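Local coordinates for protein CytC3 (Streptomyces, PDB 3GJA) that is a nonheme iron halogenase of the phytanoyl-CoA dioxygenase family, probably using iron and 2-oxoglutarate to chlorinate an amino-acid-derived substrate, at residues 141-153 against 253-265. Numbering follows the deposited sequence.
Sequences PAFIGTITVWTAF and RMGFAARYVPTQV. With ACT (acetate ion), chain E.
Strands 147-152 and 253-262 run antiparallel, their axes 4.5 Å apart at closest, with I147/Y260, V149/A258 and T151/F256 as hydrogen-bonded pairs; F153 N to M254 O adds a further bond. Side chains alternate between two faces. On one, the W150 indole lies over G255, whose CA sits 3.8 Å from the centroid of the six-membered ring, a CH-pi contact; having no CB, G255 leaves room for the indole. R253 turns its guanidinium face onto the indole rim, the planes 86° apart and NH1 3.5 Å from CZ2, while F106 O and G161 O take its NH groups. W150 NE1 donates to OXT of an acetate, probably from the crystallisation liquor, at 2.6 Å. Were W150 replaced by alanine, G255 would probably lose its aromatic cover, R253 its flat neighbour and the acetate this donor. Further along, R259 NE and NH2 give weak bonds to T148 OG1 while NH1 bridges to E104; T146 OG1, also bonded to W101, donates to Y260 O at 2.7 Å. On the other face V149 CG2 meets Y260 CE1 at 3.6 Å, Y260 OH reaches I81 O, and T151 OG1 binds H80 and a water. Just past the strand end, the F153 ring takes F256 CB over its face, 3.5 Å from its centroid. The two strands are the central pair of the antiparallel sheet of the cupin-type barrel, flanked by strands 230-235 and 98-108, with helices 34-49 and 84-94 packing against the side carrying I147, V149, T151, F256 and Y260.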
ATOM      1  N   PRO A 141     -23.723   7.135   0.403  1.00 70.67           N
ATOM      2  CA  PRO A 141     -22.426   7.429   1.018  1.00 67.63           C
ATOM      3  C   PRO A 141     -21.300   7.097   0.043  1.00 64.11           C
ATOM      4  O   PRO A 141     -21.498   6.335  -0.903  1.00 64.39           O
ATOM      5  CB  PRO A 141     -22.421   6.525   2.245  1.00 67.88           C
ATOM      6  CG  PRO A 141     -23.181   5.325   1.758  1.00 68.92           C
ATOM      7  CD  PRO A 141     -24.347   5.960   1.035  1.00 69.75           C
ATOM      8  N   ALA A 142     -20.122   7.662   0.274  1.00 60.00           N
ATOM      9  CA  ALA A 142     -18.986   7.426  -0.609  1.00 55.25           C
ATOM     10  C   ALA A 142     -18.080   6.287  -0.144  1.00 52.13           C
ATOM     11  O   ALA A 142     -17.758   6.176   1.038  1.00 52.04           O
ATOM     12  CB  ALA A 142     -18.174   8.707  -0.752  1.00 54.20           C
ATOM     13  N   PHE A 143     -17.679   5.443  -1.088  1.00 49.27           N
ATOM     14  CA  PHE A 143     -16.785   4.326  -0.806  1.00 47.59           C
ATOM     15  C   PHE A 143     -15.441   4.946  -0.433  1.00 46.17           C
ATOM     16  O   PHE A 143     -15.099   6.021  -0.927  1.00 45.69           O
ATOM     17  CB  PHE A 143     -16.651   3.452  -2.054  1.00 46.85           C
ATOM     18  CG  PHE A 143     -15.729   2.276  -1.887  1.00 47.10           C
ATOM     19  CD1 PHE A 143     -15.967   1.318  -0.907  1.00 45.58           C
ATOM     20  CD2 PHE A 143     -14.642   2.105  -2.746  1.00 46.60           C
ATOM     21  CE1 PHE A 143     -15.143   0.202  -0.786  1.00 45.13           C
ATOM     22  CE2 PHE A 143     -13.808   0.993  -2.636  1.00 46.15           C
ATOM     23  CZ  PHE A 143     -14.058   0.038  -1.654  1.00 46.14           C
ATOM     24  N   ILE A 144     -14.682   4.287   0.439  1.00 44.54           N
ATOM     25  CA  ILE A 144     -13.394   4.836   0.865  1.00 42.38           C
ATOM     26  C   ILE A 144     -12.252   3.828   0.881  1.00 41.13           C
ATOM     27  O   ILE A 144     -11.241   4.043   1.552  1.00 41.65           O
ATOM     28  CB  ILE A 144     -13.497   5.438   2.276  1.00 43.42           C
ATOM     29  CG1 ILE A 144     -13.883   4.341   3.271  1.00 43.15           C
ATOM     30  CG2 ILE A 144     -14.529   6.560   2.296  1.00 42.64           C
ATOM     31  CD1 ILE A 144     -13.783   4.766   4.712  1.00 41.74           C
ATOM     32  N   GLY A 145     -12.405   2.733   0.146  1.00 39.89           N
ATOM     33  CA  GLY A 145     -11.367   1.722   0.118  1.00 38.64           C
ATOM     34  C   GLY A 145     -10.213   2.031  -0.822  1.00 39.37           C
ATOM     35  O   GLY A 145     -10.309   2.900  -1.691  1.00 37.09           O
ATOM     36  N   THR A 146      -9.112   1.311  -0.645  1.00 37.54           N
ATOM     37  CA  THR A 146      -7.936   1.501  -1.477  1.00 37.33           C
ATOM     38  C   THR A 146      -7.232   0.154  -1.661  1.00 38.29           C
ATOM     39  O   THR A 146      -7.009  -0.578  -0.699  1.00 39.45           O
ATOM     40  CB  THR A 146      -6.965   2.513  -0.833  1.00 35.98           C
ATOM     41  OG1 THR A 146      -5.824   2.701  -1.681  1.00 37.86           O
ATOM     42  CG2 THR A 146      -6.490   2.008   0.527  1.00 35.75           C
ATOM     43  N   ILE A 147      -6.914  -0.181  -2.903  1.00 37.98           N
ATOM     44  CA  ILE A 147      -6.230  -1.432  -3.191  1.00 37.46           C
ATOM     45  C   ILE A 147      -4.837  -1.341  -2.590  1.00 37.91           C
ATOM     46  O   ILE A 147      -4.062  -0.439  -2.918  1.00 37.79           O
ATOM     47  CB  ILE A 147      -6.129  -1.667  -4.713  1.00 37.82           C
ATOM     48  CG1 ILE A 147      -7.528  -1.917  -5.280  1.00 37.10           C
ATOM     49  CG2 ILE A 147      -5.209  -2.853  -5.015  1.00 35.48           C
ATOM     50  CD1 ILE A 147      -8.166  -3.190  -4.781  1.00 37.15           C
ATOM     51  N   THR A 148      -4.537  -2.278  -1.700  1.00 37.19           N
ATOM     52  CA  THR A 148      -3.254  -2.323  -1.012  1.00 35.14           C
ATOM     53  C   THR A 148      -2.414  -3.475  -1.545  1.00 33.96           C
ATOM     54  O   THR A 148      -2.894  -4.601  -1.645  1.00 35.04           O
ATOM     55  CB  THR A 148      -3.468  -2.523   0.515  1.00 36.62           C
ATOM     56  OG1 THR A 148      -4.327  -1.489   1.011  1.00 37.57           O
ATOM     57  CG2 THR A 148      -2.145  -2.491   1.271  1.00 32.98           C
ATOM     58  N   VAL A 149      -1.172  -3.182  -1.908  1.00 33.55           N
ATOM     59  CA  VAL A 149      -0.247  -4.195  -2.399  1.00 30.66           C
ATOM     60  C   VAL A 149       0.828  -4.314  -1.319  1.00 30.47           C
ATOM     61  O   VAL A 149       1.665  -3.427  -1.161  1.00 30.57           O
ATOM     62  CB  VAL A 149       0.398  -3.775  -3.741  1.00 29.28           C
ATOM     63  CG1 VAL A 149       1.336  -4.871  -4.242  1.00 25.51           C
ATOM     64  CG2 VAL A 149      -0.682  -3.502  -4.767  1.00 28.25           C
ATOM     65  N   TRP A 150       0.782  -5.413  -0.574  1.00 32.55           N
ATOM     66  CA  TRP A 150       1.705  -5.677   0.537  1.00 32.28           C
ATOM     67  C   TRP A 150       2.839  -6.605   0.085  1.00 33.19           C
ATOM     68  O   TRP A 150       2.640  -7.815  -0.045  1.00 32.74           O
ATOM     69  CB  TRP A 150       0.919  -6.350   1.664  1.00 31.96           C
ATOM     70  CG  TRP A 150       1.450  -6.201   3.056  1.00 30.47           C
ATOM     71  CD1 TRP A 150       1.011  -5.318   4.003  1.00 32.27           C
ATOM     72  CD2 TRP A 150       2.400  -7.051   3.713  1.00 31.97           C
ATOM     73  NE1 TRP A 150       1.614  -5.576   5.213  1.00 31.79           N
ATOM     74  CE2 TRP A 150       2.471  -6.633   5.066  1.00 32.03           C
ATOM     75  CE3 TRP A 150       3.194  -8.130   3.295  1.00 31.75           C
ATOM     76  CZ2 TRP A 150       3.301  -7.256   6.004  1.00 29.72           C
ATOM     77  CZ3 TRP A 150       4.024  -8.755   4.234  1.00 32.79           C
ATOM     78  CH2 TRP A 150       4.068  -8.316   5.571  1.00 32.24           C
ATOM     79  N   THR A 151       4.018  -6.040  -0.156  1.00 32.99           N
ATOM     80  CA  THR A 151       5.169  -6.827  -0.586  1.00 32.19           C
ATOM     81  C   THR A 151       6.025  -7.229   0.609  1.00 32.46           C
ATOM     82  O   THR A 151       6.342  -6.402   1.466  1.00 32.13           O
ATOM     83  CB  THR A 151       6.070  -6.039  -1.575  1.00 32.92           C
ATOM     84  OG1 THR A 151       5.306  -5.649  -2.724  1.00 34.83           O
ATOM     85  CG2 THR A 151       7.243  -6.903  -2.042  1.00 30.76           C
ATOM     86  N   ALA A 152       6.401  -8.499   0.665  1.00 31.67           N
ATOM     87  CA  ALA A 152       7.242  -8.988   1.748  1.00 31.78           C
ATOM     88  C   ALA A 152       8.698  -8.707   1.382  1.00 32.07           C
ATOM     89  O   ALA A 152       9.203  -9.235   0.396  1.00 31.55           O
ATOM     90  CB  ALA A 152       7.025 -10.483   1.939  1.00 30.66           C
ATOM     91  N   PHE A 153       9.364  -7.860   2.161  1.00 31.73           N
ATOM     92  CA  PHE A 153      10.764  -7.520   1.898  1.00 33.66           C
ATOM     93  C   PHE A 153      11.635  -8.539   2.613  1.00 35.49           C
ATOM     94  O   PHE A 153      12.786  -8.781   2.252  1.00 34.87           O
ATOM     95  CB  PHE A 153      11.077  -6.107   2.413  1.00 31.95           C
ATOM     96  CG  PHE A 153      10.738  -5.004   1.431  1.00 30.86           C
ATOM     97  CD1 PHE A 153      10.019  -5.273   0.268  1.00 29.25           C
ATOM     98  CD2 PHE A 153      11.136  -3.697   1.679  1.00 29.82           C
ATOM     99  CE1 PHE A 153       9.705  -4.262  -0.634  1.00 30.60           C
ATOM    100  CE2 PHE A 153      10.823  -2.668   0.779  1.00 30.48           C
ATOM    101  CZ  PHE A 153      10.109  -2.952  -0.374  1.00 30.76           C
ATOM    102  N   ARG A 253      10.194  -9.270  10.583  1.00 41.97           N
ATOM    103  CA  ARG A 253       9.444  -9.352   9.353  1.00 40.30           C
ATOM    104  C   ARG A 253       9.217  -7.930   8.862  1.00 41.61           C
ATOM    105  O   ARG A 253       8.826  -7.053   9.637  1.00 43.36           O
ATOM    106  CB  ARG A 253       8.115 -10.059   9.593  1.00 38.59           C
ATOM    107  CG  ARG A 253       7.161  -9.959   8.433  1.00 41.52           C
ATOM    108  CD  ARG A 253       6.246  -8.763   8.609  1.00 42.44           C
ATOM    109  NE  ARG A 253       4.954  -9.151   9.165  1.00 41.92           N
ATOM    110  CZ  ARG A 253       4.005  -8.287   9.514  1.00 42.50           C
ATOM    111  NH1 ARG A 253       4.201  -6.980   9.379  1.00 36.78           N
ATOM    112  NH2 ARG A 253       2.840  -8.733   9.964  1.00 41.24           N
ATOM    113  N   MET A 254       9.482  -7.693   7.583  1.00 39.76           N
ATOM    114  CA  MET A 254       9.289  -6.366   7.024  1.00 37.80           C
ATOM    115  C   MET A 254       8.405  -6.397   5.793  1.00 37.15           C
ATOM    116  O   MET A 254       8.720  -7.049   4.797  1.00 36.80           O
ATOM    117  CB  MET A 254      10.631  -5.727   6.662  1.00 36.70           C
ATOM    118  CG  MET A 254      10.518  -4.268   6.212  1.00 36.40           C
ATOM    119  SD  MET A 254       9.800  -3.195   7.490  1.00 36.51           S
ATOM    120  CE  MET A 254      11.166  -3.112   8.637  1.00 30.80           C
ATOM    121  N   GLY A 255       7.288  -5.689   5.875  1.00 36.04           N
ATOM    122  CA  GLY A 255       6.380  -5.614   4.751  1.00 35.10           C
ATOM    123  C   GLY A 255       6.349  -4.185   4.234  1.00 35.59           C
ATOM    124  O   GLY A 255       6.417  -3.233   5.012  1.00 35.81           O
ATOM    125  N   PHE A 256       6.278  -4.028   2.919  1.00 35.68           N
ATOM    126  CA  PHE A 256       6.218  -2.703   2.322  1.00 33.74           C
ATOM    127  C   PHE A 256       4.890  -2.624   1.585  1.00 33.63           C
ATOM    128  O   PHE A 256       4.653  -3.376   0.646  1.00 31.80           O
ATOM    129  CB  PHE A 256       7.376  -2.487   1.341  1.00 35.75           C
ATOM    130  CG  PHE A 256       7.291  -1.181   0.593  1.00 33.78           C
ATOM    131  CD1 PHE A 256       7.347   0.031   1.279  1.00 32.19           C
ATOM    132  CD2 PHE A 256       7.087  -1.166  -0.783  1.00 31.68           C
ATOM    133  CE1 PHE A 256       7.195   1.249   0.604  1.00 31.05           C
ATOM    134  CE2 PHE A 256       6.933   0.042  -1.474  1.00 32.66           C
ATOM    135  CZ  PHE A 256       6.987   1.256  -0.773  1.00 31.82           C
ATOM    136  N   ALA A 257       4.017  -1.721   2.021  1.00 32.01           N
ATOM    137  CA  ALA A 257       2.709  -1.593   1.396  1.00 32.05           C
ATOM    138  C   ALA A 257       2.570  -0.337   0.555  1.00 32.08           C
ATOM    139  O   ALA A 257       2.961   0.755   0.975  1.00 33.23           O
ATOM    140  CB  ALA A 257       1.605  -1.627   2.469  1.00 31.28           C
ATOM    141  N   ALA A 258       2.012  -0.513  -0.638  1.00 32.80           N
ATOM    142  CA  ALA A 258       1.765   0.582  -1.569  1.00 33.01           C
ATOM    143  C   ALA A 258       0.257   0.565  -1.785  1.00 34.36           C
ATOM    144  O   ALA A 258      -0.320  -0.489  -2.071  1.00 34.68           O
ATOM    145  CB  ALA A 258       2.492   0.337  -2.877  1.00 32.58           C
ATOM    146  N   ARG A 259      -0.384   1.721  -1.645  1.00 33.78           N
ATOM    147  CA  ARG A 259      -1.835   1.789  -1.778  1.00 35.53           C
ATOM    148  C   ARG A 259      -2.282   2.544  -3.033  1.00 34.89           C
ATOM    149  O   ARG A 259      -1.795   3.640  -3.334  1.00 33.75           O
ATOM    150  CB  ARG A 259      -2.402   2.401  -0.489  1.00 37.48           C
ATOM    151  CG  ARG A 259      -1.498   2.075   0.703  1.00 40.58           C
ATOM    152  CD  ARG A 259      -2.131   2.266   2.078  1.00 44.01           C
ATOM    153  NE  ARG A 259      -3.107   1.224   2.358  1.00 47.98           N
ATOM    154  CZ  ARG A 259      -3.187   0.545   3.497  1.00 45.29           C
ATOM    155  NH1 ARG A 259      -2.340   0.787   4.489  1.00 45.24           N
ATOM    156  NH2 ARG A 259      -4.128  -0.373   3.643  1.00 42.75           N
ATOM    157  N   TYR A 260      -3.207   1.935  -3.768  1.00 34.38           N
ATOM    158  CA  TYR A 260      -3.686   2.503  -5.018  1.00 35.14           C
ATOM    159  C   TYR A 260      -5.160   2.855  -5.060  1.00 36.35           C
ATOM    160  O   TYR A 260      -5.988   2.264  -4.367  1.00 35.95           O
ATOM    161  CB  TYR A 260      -3.379   1.553  -6.175  1.00 34.30           C
ATOM    162  CG  TYR A 260      -1.920   1.189  -6.282  1.00 35.62           C
ATOM    163  CD1 TYR A 260      -1.331   0.309  -5.370  1.00 33.57           C
ATOM    164  CD2 TYR A 260      -1.116   1.745  -7.278  1.00 34.44           C
ATOM    165  CE1 TYR A 260       0.024  -0.007  -5.445  1.00 35.50           C
ATOM    166  CE2 TYR A 260       0.239   1.438  -7.362  1.00 35.84           C
ATOM    167  CZ  TYR A 260       0.806   0.563  -6.441  1.00 35.76           C
ATOM    168  OH  TYR A 260       2.150   0.286  -6.506  1.00 34.80           O
ATOM    169  N   VAL A 261      -5.472   3.814  -5.917  1.00 37.07           N
ATOM    170  CA  VAL A 261      -6.823   4.295  -6.089  1.00 38.20           C
ATOM    171  C   VAL A 261      -6.923   4.875  -7.511  1.00 39.33           C
ATOM    172  O   VAL A 261      -5.966   5.473  -8.011  1.00 39.35           O
ATOM    173  CB  VAL A 261      -7.104   5.373  -5.019  1.00 39.44           C
ATOM    174  CG1 VAL A 261      -6.749   6.760  -5.546  1.00 36.90           C
ATOM    175  CG2 VAL A 261      -8.525   5.274  -4.550  1.00 43.21           C
ATOM    176  N   PRO A 262      -8.062   4.669  -8.197  1.00 38.55           N
ATOM    177  CA  PRO A 262      -8.206   5.208  -9.555  1.00 38.83           C
ATOM    178  C   PRO A 262      -8.251   6.732  -9.529  1.00 37.55           C
ATOM    179  O   PRO A 262      -8.582   7.321  -8.503  1.00 37.88           O
ATOM    180  CB  PRO A 262      -9.512   4.575 -10.045  1.00 38.85           C
ATOM    181  CG  PRO A 262     -10.288   4.389  -8.793  1.00 39.22           C
ATOM    182  CD  PRO A 262      -9.238   3.864  -7.831  1.00 38.80           C
ATOM    183  N   THR A 263      -7.907   7.359 -10.654  1.00 37.21           N
ATOM    184  CA  THR A 263      -7.868   8.824 -10.781  1.00 37.01           C
ATOM    185  C   THR A 263      -9.120   9.597 -10.337  1.00 37.54           C
ATOM    186  O   THR A 263      -9.031  10.732  -9.870  1.00 36.30           O
ATOM    187  CB  THR A 263      -7.554   9.237 -12.241  1.00 37.55           C
ATOM    188  OG1 THR A 263      -8.423   8.530 -13.139  1.00 36.02           O
ATOM    189  CG2 THR A 263      -6.104   8.929 -12.591  1.00 38.32           C
ATOM    190  N   GLN A 264     -10.282   8.988 -10.507  1.00 37.41           N
ATOM    191  CA  GLN A 264     -11.545   9.613 -10.136  1.00 41.49           C
ATOM    192  C   GLN A 264     -11.646   9.824  -8.631  1.00 42.46           C
ATOM    193  O   GLN A 264     -12.489  10.588  -8.153  1.00 41.35           O
ATOM    194  CB  GLN A 264     -12.685   8.723 -10.603  1.00 43.93           C
ATOM    195  CG  GLN A 264     -12.177   7.390 -11.143  1.00 47.00           C
ATOM    196  CD  GLN A 264     -12.880   6.223 -10.518  1.00 47.99           C
ATOM    197  OE1 GLN A 264     -12.596   5.074 -10.831  1.00 49.97           O
ATOM    198  NE2 GLN A 264     -13.812   6.512  -9.620  1.00 51.75           N
ATOM    199  N   VAL A 265     -10.782   9.147  -7.882  1.00 42.16           N
ATOM    200  CA  VAL A 265     -10.801   9.264  -6.432  1.00 41.35           C
ATOM    201  C   VAL A 265     -10.038  10.477  -5.922  1.00 42.79           C
ATOM    202  O   VAL A 265      -8.986  10.841  -6.455  1.00 43.74           O
ATOM    203  CB  VAL A 265     -10.222   7.995  -5.776  1.00 41.28           C
ATOM    204  CG1 VAL A 265     -10.152   8.170  -4.255  1.00 39.69           C
ATOM    205  CG2 VAL A 265     -11.080   6.801  -6.141  1.00 39.26           C
TER
HETATM  206  C   ACT E 322      -0.001  -5.080   8.529  1.00 60.08           C
HETATM  207  O   ACT E 322       0.872  -5.594   9.418  1.00 62.20           O
HETATM  208  OXT ACT E 322       0.343  -4.890   7.394  1.00 59.16           O
HETATM  209  CH3 ACT E 322      -1.409  -4.737   8.953  1.00 58.85           C
HETATM  210  O   HOH W   1       4.169  -3.178  -1.999  1.00 29.42           O